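Local coordinates for putative lipoprotein (Bacteroides fragilis, PDB 4GBS), which probably binds haem at the bacterial cell surface as a lipoprotein of the HmuY family, at residues A173-S179 with M190-Y196. Residues are numbered along the deposited sequence; the frame is centred on the assembly and turned at random.
Sequences AAIRLVS and MTFDYIY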
ATOM      1  N   ALA A 173       1.618  12.433  -1.125  1.00 68.81           N
ATOM      2  CA  ALA A 173       0.397  11.769  -1.574  1.00 67.31           C
ATOM      3  C   ALA A 173      -0.504  11.496  -0.404  1.00 71.12           C
ATOM      4  O   ALA A 173      -0.030  11.224   0.701  1.00 71.12           O
ATOM      5  CB  ALA A 173       0.710  10.467  -2.300  1.00 65.33           C
ATOM      6  N   ALA A 174      -1.802  11.584  -0.641  1.00 67.71           N
ATOM      7  CA  ALA A 174      -2.833  11.223   0.319  1.00 66.52           C
ATOM      8  C   ALA A 174      -3.451   9.931  -0.183  1.00 68.95           C
ATOM      9  O   ALA A 174      -3.909   9.905  -1.323  1.00 69.58           O
ATOM     10  CB  ALA A 174      -3.843  12.352   0.470  1.00 70.30           C
ATOM     11  N   ILE A 175      -3.305   8.820   0.571  1.00 63.43           N
ATOM     12  CA  ILE A 175      -3.783   7.493   0.140  1.00 60.60           C
ATOM     13  C   ILE A 175      -4.877   7.006   1.074  1.00 65.34           C
ATOM     14  O   ILE A 175      -4.783   7.151   2.296  1.00 65.48           O
ATOM     15  CB  ILE A 175      -2.602   6.478   0.077  1.00 60.24           C
ATOM     16  CG1 ILE A 175      -1.527   6.952  -0.937  1.00 60.25           C
ATOM     17  CG2 ILE A 175      -3.090   5.048  -0.237  1.00 57.54           C
ATOM     18  CD1 ILE A 175      -0.176   6.236  -0.842  1.00 60.57           C
ATOM     19  N   ARG A 176      -5.914   6.398   0.487  1.00 62.17           N
ATOM     20  CA  ARG A 176      -7.018   5.834   1.243  1.00 61.60           C
ATOM     21  C   ARG A 176      -7.442   4.519   0.575  1.00 64.15           C
ATOM     22  O   ARG A 176      -7.856   4.539  -0.583  1.00 65.81           O
ATOM     23  CB  ARG A 176      -8.168   6.863   1.326  1.00 63.63           C
ATOM     24  CG  ARG A 176      -9.111   6.732   2.515  1.00 69.49           C
ATOM     25  CD  ARG A 176     -10.190   5.700   2.289  1.00 77.86           C
ATOM     26  NE  ARG A 176     -11.172   5.671   3.369  1.00 78.49           N
ATOM     27  CZ  ARG A 176     -12.150   4.782   3.449  1.00 93.56           C
ATOM     28  NH1 ARG A 176     -12.281   3.842   2.520  1.00 84.52           N
ATOM     29  NH2 ARG A 176     -12.999   4.813   4.465  1.00 81.90           N
ATOM     30  N   LEU A 177      -7.297   3.378   1.294  1.00 56.68           N
ATOM     31  CA  LEU A 177      -7.693   2.056   0.807  1.00 54.79           C
ATOM     32  C   LEU A 177      -9.220   1.944   0.689  1.00 61.31           C
ATOM     33  O   LEU A 177      -9.940   2.163   1.668  1.00 62.86           O
ATOM     34  CB  LEU A 177      -7.166   0.972   1.751  1.00 52.44           C
ATOM     35  CG  LEU A 177      -7.383  -0.480   1.345  1.00 53.53           C
ATOM     36  CD1 LEU A 177      -6.446  -0.873   0.199  1.00 51.37           C
ATOM     37  CD2 LEU A 177      -7.156  -1.382   2.529  1.00 51.43           C
ATOM     38  N   VAL A 178      -9.699   1.567  -0.504  1.00 57.70           N
ATOM     39  CA  VAL A 178     -11.114   1.431  -0.832  1.00 58.88           C
ATOM     40  C   VAL A 178     -11.568  -0.004  -0.523  1.00 64.34           C
ATOM     41  O   VAL A 178     -12.604  -0.178   0.125  1.00 67.01           O
ATOM     42  CB  VAL A 178     -11.376   1.832  -2.312  1.00 63.41           C
ATOM     43  CG1 VAL A 178     -12.800   1.498  -2.751  1.00 65.22           C
ATOM     44  CG2 VAL A 178     -11.095   3.313  -2.521  1.00 64.02           C
ATOM     45  N   SER A 179     -10.818  -1.028  -0.998  1.00 58.16           N
ATOM     46  CA  SER A 179     -11.169  -2.428  -0.740  1.00 56.30           C
ATOM     47  C   SER A 179      -9.927  -3.295  -0.712  1.00 58.28           C
ATOM     48  O   SER A 179      -8.885  -2.889  -1.218  1.00 55.84           O
ATOM     49  CB  SER A 179     -12.155  -2.947  -1.779  1.00 58.99           C
ATOM     50  OG  SER A 179     -11.724  -2.639  -3.088  1.00 69.18           O
HETATM   51  N   MSE A 190      -6.163  -5.378  -3.844  1.00 58.60           N
HETATM   52  CA  MSE A 190      -6.080  -4.082  -3.158  1.00 55.48           C
HETATM   53  C   MSE A 190      -6.424  -2.902  -4.088  1.00 60.13           C
HETATM   54  O   MSE A 190      -5.796  -2.719  -5.129  1.00 61.98           O
HETATM   55  CB  MSE A 190      -4.651  -3.910  -2.599  1.00 54.61           C
HETATM   56  CG  MSE A 190      -4.188  -5.099  -1.745  1.00 58.96           C
HETATM   57 SE   MSE A 190      -5.259  -5.393  -0.154  0.75 65.00          SE
HETATM   58  CE  MSE A 190      -4.556  -4.012   0.916  1.00 60.23           C
ATOM     59  N   THR A 191      -7.401  -2.091  -3.682  1.00 55.79           N
ATOM     60  CA  THR A 191      -7.842  -0.887  -4.400  1.00 57.12           C
ATOM     61  C   THR A 191      -7.706   0.319  -3.486  1.00 60.85           C
ATOM     62  O   THR A 191      -8.256   0.292  -2.384  1.00 60.65           O
ATOM     63  CB  THR A 191      -9.298  -1.021  -4.918  1.00 62.30           C
ATOM     64  OG1 THR A 191      -9.438  -2.196  -5.707  1.00 64.96           O
ATOM     65  CG2 THR A 191      -9.757   0.189  -5.717  1.00 57.76           C
ATOM     66  N   PHE A 192      -6.990   1.373  -3.926  1.00 57.31           N
ATOM     67  CA  PHE A 192      -6.898   2.578  -3.117  1.00 56.94           C
ATOM     68  C   PHE A 192      -7.081   3.838  -3.980  1.00 62.92           C
ATOM     69  O   PHE A 192      -6.744   3.856  -5.169  1.00 61.98           O
ATOM     70  CB  PHE A 192      -5.575   2.655  -2.338  1.00 57.20           C
ATOM     71  CG  PHE A 192      -4.306   2.799  -3.139  1.00 58.81           C
ATOM     72  CD1 PHE A 192      -3.856   4.059  -3.544  1.00 63.38           C
ATOM     73  CD2 PHE A 192      -3.518   1.689  -3.431  1.00 60.89           C
ATOM     74  CE1 PHE A 192      -2.672   4.199  -4.272  1.00 64.82           C
ATOM     75  CE2 PHE A 192      -2.319   1.830  -4.148  1.00 64.59           C
ATOM     76  CZ  PHE A 192      -1.895   3.088  -4.544  1.00 63.97           C
ATOM     77  N   ASP A 193      -7.638   4.889  -3.357  1.00 61.91           N
ATOM     78  CA  ASP A 193      -7.796   6.211  -3.956  1.00 64.70           C
ATOM     79  C   ASP A 193      -6.678   7.089  -3.461  1.00 69.49           C
ATOM     80  O   ASP A 193      -6.221   6.929  -2.322  1.00 67.02           O
ATOM     81  CB  ASP A 193      -9.165   6.832  -3.653  1.00 68.30           C
ATOM     82  CG  ASP A 193     -10.368   6.157  -4.276  1.00 78.24           C
ATOM     83  OD1 ASP A 193     -10.180   5.350  -5.207  1.00 76.17           O
ATOM     84  OD2 ASP A 193     -11.510   6.456  -3.840  1.00 88.61           O
ATOM     85  N   TYR A 194      -6.211   8.003  -4.311  1.00 69.39           N
ATOM     86  CA  TYR A 194      -5.110   8.866  -3.903  1.00 68.61           C
ATOM     87  C   TYR A 194      -5.326  10.314  -4.368  1.00 75.98           C
ATOM     88  O   TYR A 194      -6.155  10.590  -5.225  1.00 78.98           O
ATOM     89  CB  TYR A 194      -3.758   8.328  -4.454  1.00 67.51           C
ATOM     90  CG  TYR A 194      -3.638   8.387  -5.965  1.00 69.43           C
ATOM     91  CD1 TYR A 194      -3.174   9.537  -6.607  1.00 74.14           C
ATOM     92  CD2 TYR A 194      -3.966   7.289  -6.753  1.00 68.34           C
ATOM     93  CE1 TYR A 194      -3.094   9.608  -7.996  1.00 75.81           C
ATOM     94  CE2 TYR A 194      -3.852   7.338  -8.144  1.00 71.16           C
ATOM     95  CZ  TYR A 194      -3.435   8.505  -8.763  1.00 78.65           C
ATOM     96  OH  TYR A 194      -3.387   8.573 -10.138  1.00 82.60           O
ATOM     97  N   ILE A 195      -4.559  11.219  -3.774  1.00 73.10           N
ATOM     98  CA  ILE A 195      -4.370  12.617  -4.147  1.00 76.51           C
ATOM     99  C   ILE A 195      -2.887  12.783  -4.337  1.00 79.87           C
ATOM    100  O   ILE A 195      -2.147  12.617  -3.368  1.00 77.43           O
ATOM    101  CB  ILE A 195      -4.961  13.693  -3.188  1.00 81.38           C
ATOM    102  CG1 ILE A 195      -6.464  13.521  -2.964  1.00 82.30           C
ATOM    103  CG2 ILE A 195      -4.602  15.111  -3.693  1.00 84.14           C
ATOM    104  CD1 ILE A 195      -7.009  14.337  -1.761  1.00 92.13           C
ATOM    105  N   TYR A 196      -2.436  13.042  -5.567  1.00 78.80           N
ATOM    106  CA  TYR A 196      -1.026  13.257  -5.796  1.00 79.15           C
ATOM    107  C   TYR A 196      -0.850  14.238  -6.944  1.00 88.43           C
ATOM    108  O   TYR A 196      -1.333  13.984  -8.053  1.00 89.31           O
ATOM    109  CB  TYR A 196      -0.231  11.952  -6.045  1.00 77.26           C
ATOM    110  CG  TYR A 196       1.248  12.232  -6.216  1.00 78.68           C
ATOM    111  CD1 TYR A 196       2.054  12.512  -5.116  1.00 79.34           C
ATOM    112  CD2 TYR A 196       1.825  12.294  -7.481  1.00 81.30           C
ATOM    113  CE1 TYR A 196       3.385  12.890  -5.275  1.00 80.86           C
ATOM    114  CE2 TYR A 196       3.169  12.626  -7.648  1.00 82.79           C
ATOM    115  CZ  TYR A 196       3.948  12.915  -6.539  1.00 87.49           C
ATOM    116  OH  TYR A 196       5.278  13.222  -6.687  1.00 84.67           O
TER
HETATM  117  O   HOH W   1     -10.153  -4.484  -4.454  1.00 57.00           O
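Ile-175 lays its CG2 methyl obliquely against the CD1 side of the Phe-192 ring, 3.5 Å from CD1. The branch lies anti to its own backbone nitrogen, while Phe-192 holds its ring between N and the carbonyl carbon (chi1 66°), which swings it toward Ile-175. Further along the same face, Leu-177 CD1 drops onto Thr-191 O and meets the methyl CE of selenomethionine Met-190 at 3.7 Å; bends at chi2 and chi3 curl that chain back toward the leucine. Leu-70 and Ile-72 of strand 70-73 pack against this apolar face, touching Ile-175, Met-190 and Phe-192. At the far end, Ala-173 CB is a small knob beside Tyr-196 CD1, 3.7 Å away, and the tyrosine hydroxyl bonds to Thr-171.

On the reverse face, Ala-174 and Ile-195 meet CB to CB at 4.1 Å. Val-178 leans toward the other strand, and its CG2 reaches the carboxylate of Asp-193 on that face, whose OD1 bonds to Thr-31. A water accepts from both Ser-179 OG and Thr-191 OG1, bridging the two hydroxyls.

Paired backbone bonds link Ala-174 with Ile-195 and Arg-176 with Asp-193. Thr-191 O then takes two donors, Val-178 N at 2.7 Å and Ser-179 N at 3.2 Å, while Thr-191 N gives an almost straight bond to Ser-179 O (175°). Two residues opposite one make a classic beta bulge in an antiparallel hairpin, here inside the large antiparallel sheet of an all-beta, HmuY-family protein, flanked by strands 29-35 and 163-166.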